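Local coordinates for NalP translocator (PDB 1UYN), which inserts into the outer membrane and forms a hydrophilic pore through which the passenger domain of this autotransporter, a secreted serine protease, is translocated to the cell surface, at residues Ser135-Thr140 with His145-Val150; Trp56-Val61 with Ser93-Asn98; Ala76-Gly79 with Thr83-Ala86; Ala19-Met24 with Gly152-Leu157. All coordinates share one frame; numbering follows the deposited sequence.

Interaction 1: residues Ser135-Thr140 with His145-Val150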
loop_
_atom_site.group_PDB
_atom_site.type_symbol
_atom_site.label_atom_id
_atom_site.label_comp_id
_atom_site.label_asym_id
_atom_site.label_seq_id
_atom_site.Cartn_x
_atom_site.Cartn_y
_atom_site.Cartn_z
ATOM N N SER A 135 11.498 -8.083 12.131
ATOM C CA SER A 135 12.046 -8.548 13.397
ATOM C C SER A 135 10.943 -9.251 14.124
ATOM O O SER A 135 9.917 -8.697 14.323
ATOM C CB SER A 135 12.523 -7.393 14.216
ATOM O OG SER A 135 13.738 -6.978 13.686
ATOM N N ILE A 136 11.149 -10.504 14.459
ATOM C CA ILE A 136 10.147 -11.290 15.125
ATOM C C ILE A 136 10.664 -11.577 16.485
ATOM O O ILE A 136 11.810 -11.857 16.615
ATOM C CB ILE A 136 9.953 -12.586 14.354
ATOM C CG1 ILE A 136 8.917 -12.407 13.228
ATOM C CG2 ILE A 136 9.495 -13.665 15.272
ATOM C CD1 ILE A 136 9.217 -11.325 12.204
ATOM N N SER A 137 9.838 -11.453 17.511
ATOM C CA SER A 137 10.062 -12.217 18.728
ATOM C C SER A 137 8.836 -13.060 19.026
ATOM O O SER A 137 7.716 -12.608 18.852
ATOM C CB SER A 137 10.418 -11.346 19.917
ATOM O OG SER A 137 9.793 -10.118 19.796
ATOM N N ARG A 138 9.074 -14.308 19.422
ATOM C CA ARG A 138 8.005 -15.224 19.781
ATOM C C ARG A 138 8.279 -15.944 21.080
ATOM O O ARG A 138 9.283 -16.644 21.209
ATOM C CB ARG A 138 7.718 -16.306 18.711
ATOM C CG ARG A 138 8.643 -16.446 17.568
ATOM C CD ARG A 138 8.299 -17.663 16.722
ATOM N NE ARG A 138 9.359 -18.658 16.838
ATOM C CZ ARG A 138 9.194 -19.935 17.131
ATOM N NH1 ARG A 138 7.994 -20.436 17.357
ATOM N NH2 ARG A 138 10.252 -20.725 17.190
ATOM N N SER A 139 7.356 -15.772 22.023
ATOM C CA SER A 139 7.307 -16.591 23.210
ATOM C C SER A 139 7.321 -18.036 22.771
ATOM O O SER A 139 6.511 -18.469 21.952
ATOM C CB SER A 139 6.055 -16.296 24.045
ATOM O OG SER A 139 4.893 -16.810 23.416
ATOM N N THR A 140 8.293 -18.753 23.294
ATOM C CA THR A 140 8.489 -20.137 22.984
ATOM C C THR A 140 8.311 -20.974 24.246
ATOM O O THR A 140 8.265 -22.189 24.157
ATOM C CB THR A 140 9.892 -20.299 22.383
ATOM O OG1 THR A 140 10.079 -21.645 21.920
ATOM C CG2 THR A 140 10.988 -20.103 23.436
ATOM N N HIS A 145 12.040 -16.374 24.776
ATOM C CA HIS A 145 11.677 -15.909 23.457
ATOM C C HIS A 145 12.748 -16.299 22.437
ATOM O O HIS A 145 13.921 -16.457 22.772
ATOM C CB HIS A 145 11.457 -14.374 23.437
ATOM C CG HIS A 145 10.721 -13.828 24.631
ATOM N ND1 HIS A 145 10.964 -12.567 25.134
ATOM C CD2 HIS A 145 9.750 -14.359 25.417
ATOM C CE1 HIS A 145 10.188 -12.352 26.184
ATOM N NE2 HIS A 145 9.447 -13.427 26.381
ATOM N N ALA A 146 12.305 -16.451 21.189
ATOM C CA ALA A 146 13.184 -16.548 20.027
ATOM C C ALA A 146 13.138 -15.226 19.291
ATOM O O ALA A 146 12.065 -14.698 19.088
ATOM C CB ALA A 146 12.718 -17.648 19.103
ATOM N N GLU A 147 14.291 -14.687 18.913
ATOM C CA GLU A 147 14.341 -13.500 18.076
ATOM C C GLU A 147 14.785 -13.923 16.674
ATOM O O GLU A 147 15.619 -14.794 16.518
ATOM C CB GLU A 147 15.240 -12.386 18.642
ATOM C CG GLU A 147 15.616 -12.445 20.133
ATOM C CD GLU A 147 14.479 -12.063 21.112
ATOM O OE1 GLU A 147 13.850 -10.976 20.937
ATOM O OE2 GLU A 147 14.251 -12.862 22.097
ATOM N N GLY A 148 14.188 -13.313 15.654
ATOM C CA GLY A 148 14.457 -13.661 14.274
ATOM C C GLY A 148 14.360 -12.498 13.332
ATOM O O GLY A 148 13.511 -11.634 13.459
ATOM N N SER A 149 15.252 -12.467 12.367
ATOM C CA SER A 149 15.385 -11.284 11.528
ATOM C C SER A 149 15.474 -11.713 10.080
ATOM O O SER A 149 16.277 -12.576 9.701
ATOM C CB SER A 149 16.618 -10.450 11.961
ATOM O OG SER A 149 16.340 -9.056 11.797
ATOM N N VAL A 150 14.618 -11.145 9.257
ATOM C CA VAL A 150 14.593 -11.575 7.846
ATOM C C VAL A 150 14.431 -10.391 6.944
ATOM O O VAL A 150 13.707 -9.458 7.270
ATOM C CB VAL A 150 13.505 -12.664 7.553
ATOM C CG1 VAL A 150 12.153 -12.157 7.837
ATOM C CG2 VAL A 150 13.582 -13.152 6.114
HETATM O O HOH W 1 16.372 -7.077 13.926
#
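Ser-137 and Glu-147 sit directly across from each other, their side chains rising from the same face of the sheet. A bend at chi2 (-74°) turns the Glu-147 carboxylate back over its partner, and OE1 comes within 3.6 Å of Ser-137 CB without making a bond to the hydroxyl. Further along that face Ser-135 and Ser-149 form another non-hydrogen-bonded pair. Their hydroxyls are joined through one water, 2.6 Å from Ser-135 OG and 2.9 Å from Ser-149 OG. At the far end the His-145 ring lies obliquely beside Ser-139, with CD2 4.0 Å from Ser-139 CA. These strands form an antiparallel hairpin of the autotransporter barrel, and the face with the serines turns away from the lumen. On the lumenal face, Ile-136 packs its hydrocarbon against helix 12-34, while Gly-148 opposite it adds no side chain. The methyl of Ala-146 lies obliquely beside the Arg-138 guanidinium, 4.2 Å from CB to Arg-138 NE; the bent arginine chain carries NE on to a salt bridge with Glu-191. The ladder alternates regularly: Ile-136 N to Gly-148 O, 2.8 Å, and Arg-138 N to Ala-146 O, 3.0 Å, are each matched by the reciprocal bond.

Interaction 2: residues Trp56-Val61 with Ser93-Asn98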
loop_
_atom_site.group_PDB
_atom_site.type_symbol
_atom_site.label_atom_id
_atom_site.label_comp_id
_atom_site.label_asym_id
_atom_site.label_seq_id
_atom_site.Cartn_x
_atom_site.Cartn_y
_atom_site.Cartn_z
ATOM N N TRP A 56 -6.717 -9.292 11.218
ATOM C CA TRP A 56 -6.679 -10.222 10.096
ATOM C C TRP A 56 -6.532 -11.650 10.596
ATOM O O TRP A 56 -5.546 -11.980 11.231
ATOM C CB TRP A 56 -5.515 -9.813 9.191
ATOM C CG TRP A 56 -5.460 -10.377 7.771
ATOM C CD1 TRP A 56 -6.306 -11.300 7.187
ATOM C CD2 TRP A 56 -4.477 -10.048 6.756
ATOM N NE1 TRP A 56 -5.904 -11.556 5.891
ATOM C CE2 TRP A 56 -4.788 -10.814 5.600
ATOM C CE3 TRP A 56 -3.363 -9.182 6.713
ATOM C CZ2 TRP A 56 -4.036 -10.743 4.418
ATOM C CZ3 TRP A 56 -2.595 -9.121 5.526
ATOM C CH2 TRP A 56 -2.939 -9.897 4.399
ATOM N N GLU A 57 -7.519 -12.498 10.337
ATOM C CA GLU A 57 -7.329 -13.941 10.459
ATOM C C GLU A 57 -6.672 -14.524 9.195
ATOM O O GLU A 57 -7.281 -14.542 8.126
ATOM C CB GLU A 57 -8.657 -14.649 10.693
ATOM C CG GLU A 57 -8.499 -16.098 11.146
ATOM C CD GLU A 57 -8.531 -16.221 12.644
ATOM O OE1 GLU A 57 -8.609 -15.144 13.291
ATOM O OE2 GLU A 57 -8.487 -17.373 13.181
ATOM N N GLN A 58 -5.447 -15.013 9.333
ATOM C CA GLN A 58 -4.695 -15.571 8.223
ATOM C C GLN A 58 -4.529 -17.061 8.428
ATOM O O GLN A 58 -3.477 -17.526 8.903
ATOM C CB GLN A 58 -3.307 -14.930 8.131
ATOM C CG GLN A 58 -3.309 -13.472 7.716
ATOM C CD GLN A 58 -1.957 -13.015 7.242
ATOM O OE1 GLN A 58 -1.463 -13.518 6.224
ATOM N NE2 GLN A 58 -1.350 -12.038 7.961
ATOM N N GLY A 59 -5.580 -17.808 8.073
ATOM C CA GLY A 59 -5.562 -19.258 8.120
ATOM C C GLY A 59 -5.430 -19.768 9.532
ATOM O O GLY A 59 -4.496 -20.491 9.841
ATOM N N GLY A 60 -6.357 -19.363 10.391
ATOM C CA GLY A 60 -6.451 -19.896 11.742
ATOM C C GLY A 60 -5.862 -18.978 12.811
ATOM O O GLY A 60 -6.177 -19.118 14.009
ATOM N N VAL A 61 -5.042 -18.020 12.385
ATOM C CA VAL A 61 -4.331 -17.147 13.303
ATOM C C VAL A 61 -4.806 -15.713 13.134
ATOM O O VAL A 61 -4.585 -15.137 12.081
ATOM C CB VAL A 61 -2.812 -17.241 13.026
ATOM C CG1 VAL A 61 -2.017 -16.558 14.103
ATOM C CG2 VAL A 61 -2.383 -18.706 12.905
ATOM N N SER A 93 5.970 -0.784 10.504
ATOM C CA SER A 93 4.697 -1.429 10.729
ATOM C C SER A 93 4.883 -2.511 11.784
ATOM O O SER A 93 6.011 -2.895 12.062
ATOM C CB SER A 93 4.173 -1.995 9.415
ATOM O OG SER A 93 4.643 -3.313 9.254
ATOM N N THR A 94 3.803 -2.961 12.416
ATOM C CA THR A 94 3.900 -4.114 13.315
ATOM C C THR A 94 2.830 -5.151 13.039
ATOM O O THR A 94 1.890 -4.899 12.319
ATOM C CB THR A 94 3.848 -3.701 14.763
ATOM O OG1 THR A 94 2.618 -3.028 15.019
ATOM C CG2 THR A 94 4.930 -2.702 15.048
ATOM N N TRP A 95 3.023 -6.333 13.594
ATOM C CA TRP A 95 2.075 -7.411 13.469
ATOM C C TRP A 95 2.103 -8.275 14.784
ATOM O O TRP A 95 3.140 -8.709 15.255
ATOM C CB TRP A 95 2.392 -8.235 12.226
ATOM C CG TRP A 95 1.683 -9.554 12.262
ATOM C CD1 TRP A 95 2.170 -10.716 12.765
ATOM C CD2 TRP A 95 0.325 -9.817 11.877
ATOM N NE1 TRP A 95 1.216 -11.695 12.680
ATOM C CE2 TRP A 95 0.075 -11.176 12.131
ATOM C CE3 TRP A 95 -0.702 -9.038 11.325
ATOM C CZ2 TRP A 95 -1.156 -11.782 11.877
ATOM C CZ3 TRP A 95 -1.939 -9.645 11.060
ATOM C CH2 TRP A 95 -2.153 -11.001 11.347
ATOM N N SER A 96 0.925 -8.519 15.340
ATOM C CA SER A 96 0.768 -9.244 16.600
ATOM C C SER A 96 -0.052 -10.489 16.404
ATOM O O SER A 96 -0.893 -10.527 15.543
ATOM C CB SER A 96 0.040 -8.375 17.623
ATOM O OG SER A 96 0.982 -7.797 18.465
ATOM N N GLU A 97 0.161 -11.465 17.269
ATOM C CA GLU A 97 -0.493 -12.770 17.220
ATOM C C GLU A 97 -0.472 -13.326 18.634
ATOM O O GLU A 97 0.205 -12.764 19.506
ATOM C CB GLU A 97 0.343 -13.719 16.399
ATOM C CG GLU A 97 0.019 -13.756 14.941
ATOM C CD GLU A 97 0.971 -14.669 14.180
ATOM O OE1 GLU A 97 1.535 -15.590 14.789
ATOM O OE2 GLU A 97 1.155 -14.464 12.963
ATOM N N ASN A 98 -1.155 -14.442 18.873
ATOM C CA ASN A 98 -0.894 -15.174 20.087
ATOM C C ASN A 98 0.596 -15.540 19.994
ATOM O O ASN A 98 1.085 -15.997 18.932
ATOM C CB ASN A 98 -1.786 -16.428 20.233
ATOM C CG ASN A 98 -1.432 -17.272 21.497
ATOM O OD1 ASN A 98 -1.560 -16.789 22.649
ATOM N ND2 ASN A 98 -0.973 -18.530 21.282
#
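The Trp-95 indole receives Gln-58 NE2 over one face and the backbone O of Trp-56 at its edge. All this belongs to the twelve-stranded autotransporter barrel, where the turn linking strands 43-57 and 62-79 leans toward strand 82-97, two places along the sheet. Gln-58 NE2 stands 3.6 Å from Trp-95 CH2, with the amide plane turned 78° from the ring, so the amide does not stack flat. At the rim, close to the ring plane, Trp-56 O lies 3.5 Å from the same CH2. Another part of the edge is polar: Trp-95 NE1 donates to Glu-97 OE2 at 2.8 Å, almost in the indole plane but from above the carboxylate plane. The Trp-56 ring has the aliphatic CG of Gln-58 over one face, and it meets Tyr-295 edge-to-face. Gly-59 and Gly-60 suit the turn because both have positive phi, and Gln-58 N closes it on Val-61 O. Glutamine suits its place by offering CH2 groups to one indole and an amide to the other, while NE2 also bonds to Asp-16 O of the lumenal helix. Glu-97 OE2 lies close to Asp-16 OD2, which might raise the pKa of one of the two acids. Beyond the rings, the branch of Val-61 that stands anti to its own N (chi1 -170°) brings CG1 to 3.5 Å from Glu-97 CD.

Interaction 3: residues Ala76-Gly79 with Thr83-Ala86; sequences AKTG and TAAA
The first torsions of Thr-83 and Lys-77 start their side chains toward each other. In Thr-83, chi1 of -52° sets OG1 beside the backbone N and sends CG2 across to 3.9 Å from Ala-76 O. Lys-77, with CG next to its own N (chi1 -72°), then bends at chi2, chi3 and chi4 and passes CE within 3.5 Å of Thr-83 OG1; the methylene gives the contact, and no bond forms. Thr-78 turns its hydroxyl the other way, with OG1 3.7 Å from Ala-84 CB. These residues close the hairpin between strands 62-79 and 82-97 at the periplasmic end of the barrel. Thr-83 faces inward and touches Leu-36 after the lumenal helix. The opposite face carries Ala-76, Ala-84 and, further on, Ala-86 of a detergent pocket; small apolar alanines are consistent with a wall that meets membrane lipid. Ala-76 N donates to Ala-84 O at 2.9 Å, and Ala-84 N returns the bond to Ala-76 O. Thr-78 OG1 also donates to Ala-76 O, a longer bond of 3.3 Å, from the other face of the carbonyl. The hydroxyl bond thus ties the end of strand 62-79 back on itself, while the Ala-84 N bond still joins the strands.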
loop_
_atom_site.group_PDB
_atom_site.type_symbol
_atom_site.label_atom_id
_atom_site.label_comp_id
_atom_site.label_asym_id
_atom_site.label_seq_id
_atom_site.Cartn_x
_atom_site.Cartn_y
_atom_site.Cartn_z
ATOM N N ALA A 76 4.669 15.527 -11.892
ATOM C CA ALA A 76 4.792 16.602 -12.880
ATOM C C ALA A 76 4.358 16.164 -14.274
ATOM O O ALA A 76 4.681 15.070 -14.711
ATOM C CB ALA A 76 6.267 17.116 -12.939
ATOM N N LYS A 77 3.645 17.057 -14.954
ATOM C CA LYS A 77 3.405 16.981 -16.388
ATOM C C LYS A 77 4.702 16.893 -17.139
ATOM O O LYS A 77 5.404 17.858 -17.252
ATOM C CB LYS A 77 2.654 18.219 -16.882
ATOM C CG LYS A 77 1.195 18.267 -16.467
ATOM C CD LYS A 77 0.246 17.761 -17.578
ATOM C CE LYS A 77 -0.874 16.843 -17.016
ATOM N NZ LYS A 77 -2.202 17.159 -17.659
ATOM N N THR A 78 5.011 15.719 -17.648
ATOM C CA THR A 78 6.192 15.498 -18.484
ATOM C C THR A 78 5.903 15.667 -19.983
ATOM O O THR A 78 6.780 15.413 -20.801
ATOM C CB THR A 78 6.688 14.078 -18.231
ATOM O OG1 THR A 78 6.902 13.889 -16.815
ATOM C CG2 THR A 78 8.076 13.837 -18.863
ATOM N N GLY A 79 4.691 16.124 -20.335
ATOM C CA GLY A 79 4.174 16.076 -21.694
ATOM C C GLY A 79 2.767 16.659 -21.708
ATOM O O GLY A 79 2.137 16.803 -20.662
ATOM N N THR A 83 1.865 12.346 -17.294
ATOM C CA THR A 83 2.181 12.752 -15.943
ATOM C C THR A 83 3.075 11.701 -15.340
ATOM O O THR A 83 2.889 10.555 -15.609
ATOM C CB THR A 83 0.934 12.818 -15.133
ATOM O OG1 THR A 83 -0.039 13.617 -15.806
ATOM C CG2 THR A 83 1.204 13.533 -13.831
ATOM N N ALA A 84 4.058 12.099 -14.538
ATOM C CA ALA A 84 4.941 11.134 -13.891
ATOM C C ALA A 84 5.107 11.476 -12.447
ATOM O O ALA A 84 4.971 12.614 -12.036
ATOM C CB ALA A 84 6.300 11.015 -14.588
ATOM N N ALA A 85 5.341 10.445 -11.669
ATOM C CA ALA A 85 5.555 10.583 -10.241
ATOM C C ALA A 85 6.606 9.608 -9.798
ATOM O O ALA A 85 6.817 8.565 -10.394
ATOM C CB ALA A 85 4.269 10.354 -9.490
ATOM N N ALA A 86 7.312 10.042 -8.785
ATOM C CA ALA A 86 8.329 9.272 -8.156
ATOM C C ALA A 86 8.247 9.638 -6.672
ATOM O O ALA A 86 8.214 10.809 -6.277
ATOM C CB ALA A 86 9.679 9.591 -8.770
#

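Interaction 4: residues Ala19-Met24 with Gly152-Leu157; sequences AAHADM and GTLMQL
Leu-154 CD2 fits against the lumenal helix between His-21 and Ala-22, and this one methyl makes the whole direct contact. It lies 3.9 Å from Ala-22 CA and 4.0 Å from His-21 CD2. Alanine suits the place because a short side chain lets the leucine reach the helix backbone; its CB is a little further off, 4.4 Å from Leu-154 CD2. The His-21 ring, swung out with CG anti to N (chi1 173°), slides past the leucine in the opposite direction, presenting itself obliquely to the methyl and meeting Tyr-132 on the neighbouring strand. Here helix 12-34, which runs inside the pore of the translocator barrel, touches the inner wall through hydrocarbon. Two residues further along strand 145-163, at Gln-156, the fit is looser, and a water fills in. It donates to Ala-22 O at 2.7 Å and accepts from Gln-156 NE2 at 2.8 Å. The glutamine amide also has direct partners: NE2 reaches Gln-25 O further along the helix, and Gln-156 OE1 accepts from Ser-128 OG. Asp-23, pointing away from this wall, pairs instead with Arg-27 and Arg-266. The two segments themselves thus meet by one methyl and one water. The apolar contact has no directional preference, whereas the Gln-156 amide bonds directionally to the helix, through the water and straight to Gln-25 O.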
loop_
_atom_site.group_PDB
_atom_site.type_symbol
_atom_site.label_atom_id
_atom_site.label_comp_id
_atom_site.label_asym_id
_atom_site.label_seq_id
_atom_site.Cartn_x
_atom_site.Cartn_y
_atom_site.Cartn_z
ATOM N N ALA A 19 3.033 -11.106 4.891
ATOM C CA ALA A 19 1.705 -10.811 4.320
ATOM C C ALA A 19 1.194 -9.406 4.706
ATOM O O ALA A 19 0.645 -8.687 3.859
ATOM C CB ALA A 19 0.703 -11.850 4.793
ATOM N N ALA A 20 1.351 -9.043 5.987
ATOM C CA ALA A 20 0.934 -7.726 6.479
ATOM C C ALA A 20 1.680 -6.591 5.797
ATOM O O ALA A 20 1.104 -5.555 5.539
ATOM C CB ALA A 20 1.117 -7.627 7.984
ATOM N N HIS A 21 2.956 -6.809 5.492
ATOM C CA HIS A 21 3.771 -5.818 4.794
ATOM C C HIS A 21 3.333 -5.632 3.325
ATOM O O HIS A 21 3.107 -4.499 2.877
ATOM C CB HIS A 21 5.254 -6.182 4.833
ATOM C CG HIS A 21 6.096 -5.292 3.985
ATOM N ND1 HIS A 21 6.296 -3.966 4.275
ATOM C CD2 HIS A 21 6.728 -5.515 2.814
ATOM C CE1 HIS A 21 7.055 -3.420 3.345
ATOM N NE2 HIS A 21 7.333 -4.339 2.444
ATOM N N ALA A 22 3.239 -6.735 2.584
ATOM C CA ALA A 22 2.705 -6.709 1.206
ATOM C C ALA A 22 1.368 -5.982 1.064
ATOM O O ALA A 22 1.087 -5.324 0.052
ATOM C CB ALA A 22 2.552 -8.139 0.652
ATOM N N ASP A 23 0.525 -6.166 2.070
ATOM C CA ASP A 23 -0.839 -5.653 2.057
ATOM C C ASP A 23 -0.755 -4.150 2.251
ATOM O O ASP A 23 -1.398 -3.392 1.539
ATOM C CB ASP A 23 -1.597 -6.313 3.177
ATOM C CG ASP A 23 -3.043 -5.955 3.191
ATOM O OD1 ASP A 23 -3.782 -6.455 2.335
ATOM O OD2 ASP A 23 -3.544 -5.239 4.062
ATOM N N MET A 24 0.086 -3.718 3.182
ATOM C CA MET A 24 0.338 -2.299 3.374
ATOM C C MET A 24 0.930 -1.658 2.164
ATOM O O MET A 24 0.558 -0.541 1.836
ATOM C CB MET A 24 1.241 -2.042 4.581
ATOM C CG MET A 24 0.435 -1.656 5.828
ATOM S SD MET A 24 1.311 -1.877 7.348
ATOM C CE MET A 24 0.016 -2.488 8.354
ATOM N N GLY A 152 13.625 -9.055 2.979
ATOM C CA GLY A 152 13.058 -9.380 1.697
ATOM C C GLY A 152 13.050 -8.182 0.755
ATOM O O GLY A 152 13.491 -7.095 1.071
ATOM N N THR A 153 12.584 -8.456 -0.450
ATOM C CA THR A 153 12.359 -7.487 -1.489
ATOM C C THR A 153 10.971 -7.726 -1.961
ATOM O O THR A 153 10.541 -8.867 -2.084
ATOM C CB THR A 153 13.290 -7.737 -2.615
ATOM O OG1 THR A 153 14.615 -7.731 -2.095
ATOM C CG2 THR A 153 13.300 -6.553 -3.583
ATOM N N LEU A 154 10.256 -6.645 -2.180
ATOM C CA LEU A 154 8.946 -6.691 -2.787
ATOM C C LEU A 154 8.896 -5.761 -3.972
ATOM O O LEU A 154 9.219 -4.584 -3.850
ATOM C CB LEU A 154 7.927 -6.258 -1.765
ATOM C CG LEU A 154 6.513 -6.126 -2.248
ATOM C CD1 LEU A 154 5.982 -7.483 -2.816
ATOM C CD2 LEU A 154 5.720 -5.615 -1.067
ATOM N N MET A 155 8.483 -6.264 -5.122
ATOM C CA MET A 155 8.271 -5.399 -6.275
ATOM C C MET A 155 6.842 -5.383 -6.690
ATOM O O MET A 155 6.182 -6.374 -6.625
ATOM C CB MET A 155 9.098 -5.855 -7.442
ATOM C CG MET A 155 10.554 -5.568 -7.165
ATOM S SD MET A 155 11.655 -6.208 -8.437
ATOM C CE MET A 155 10.438 -5.950 -10.131
ATOM N N GLN A 156 6.362 -4.258 -7.139
ATOM C CA GLN A 156 5.025 -4.237 -7.683
ATOM C C GLN A 156 5.107 -3.666 -9.086
ATOM O O GLN A 156 5.936 -2.769 -9.379
ATOM C CB GLN A 156 4.092 -3.392 -6.812
ATOM C CG GLN A 156 4.007 -3.819 -5.361
ATOM C CD GLN A 156 3.471 -2.703 -4.534
ATOM O OE1 GLN A 156 3.953 -1.571 -4.643
ATOM N NE2 GLN A 156 2.488 -2.988 -3.704
ATOM N N LEU A 157 4.271 -4.237 -9.950
ATOM C CA LEU A 157 3.995 -3.701 -11.273
ATOM C C LEU A 157 2.485 -3.579 -11.482
ATOM O O LEU A 157 1.719 -4.495 -11.175
ATOM C CB LEU A 157 4.565 -4.625 -12.334
ATOM C CG LEU A 157 5.879 -4.143 -12.927
ATOM C CD1 LEU A 157 6.478 -5.273 -13.742
ATOM C CD2 LEU A 157 5.600 -2.923 -13.854
HETATM O O HOH W 2 1.954 -5.474 -2.518
#

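Overall arrangement
From the N terminus, the chain first passes through helix 12-34 inside the barrel, then lays down its strands one after another. Interaction 4 closes the widest loop, from that helix to strand 145-163, and every other contact is nested within it. Interaction 2 closes a smaller loop between strands 43-57 and 82-97, with the hairpin of interaction 3 inside it. Interaction 1, a second hairpin, follows in series; no loops cross. Interactions 2 and 4 touch, Ser-93 CB meeting Met-24 SD at 3.5 Å. Interactions 1 and 3 lie on opposite sides of the chain's centre, their own centres about 43 Å apart, marking two ends of the barrel.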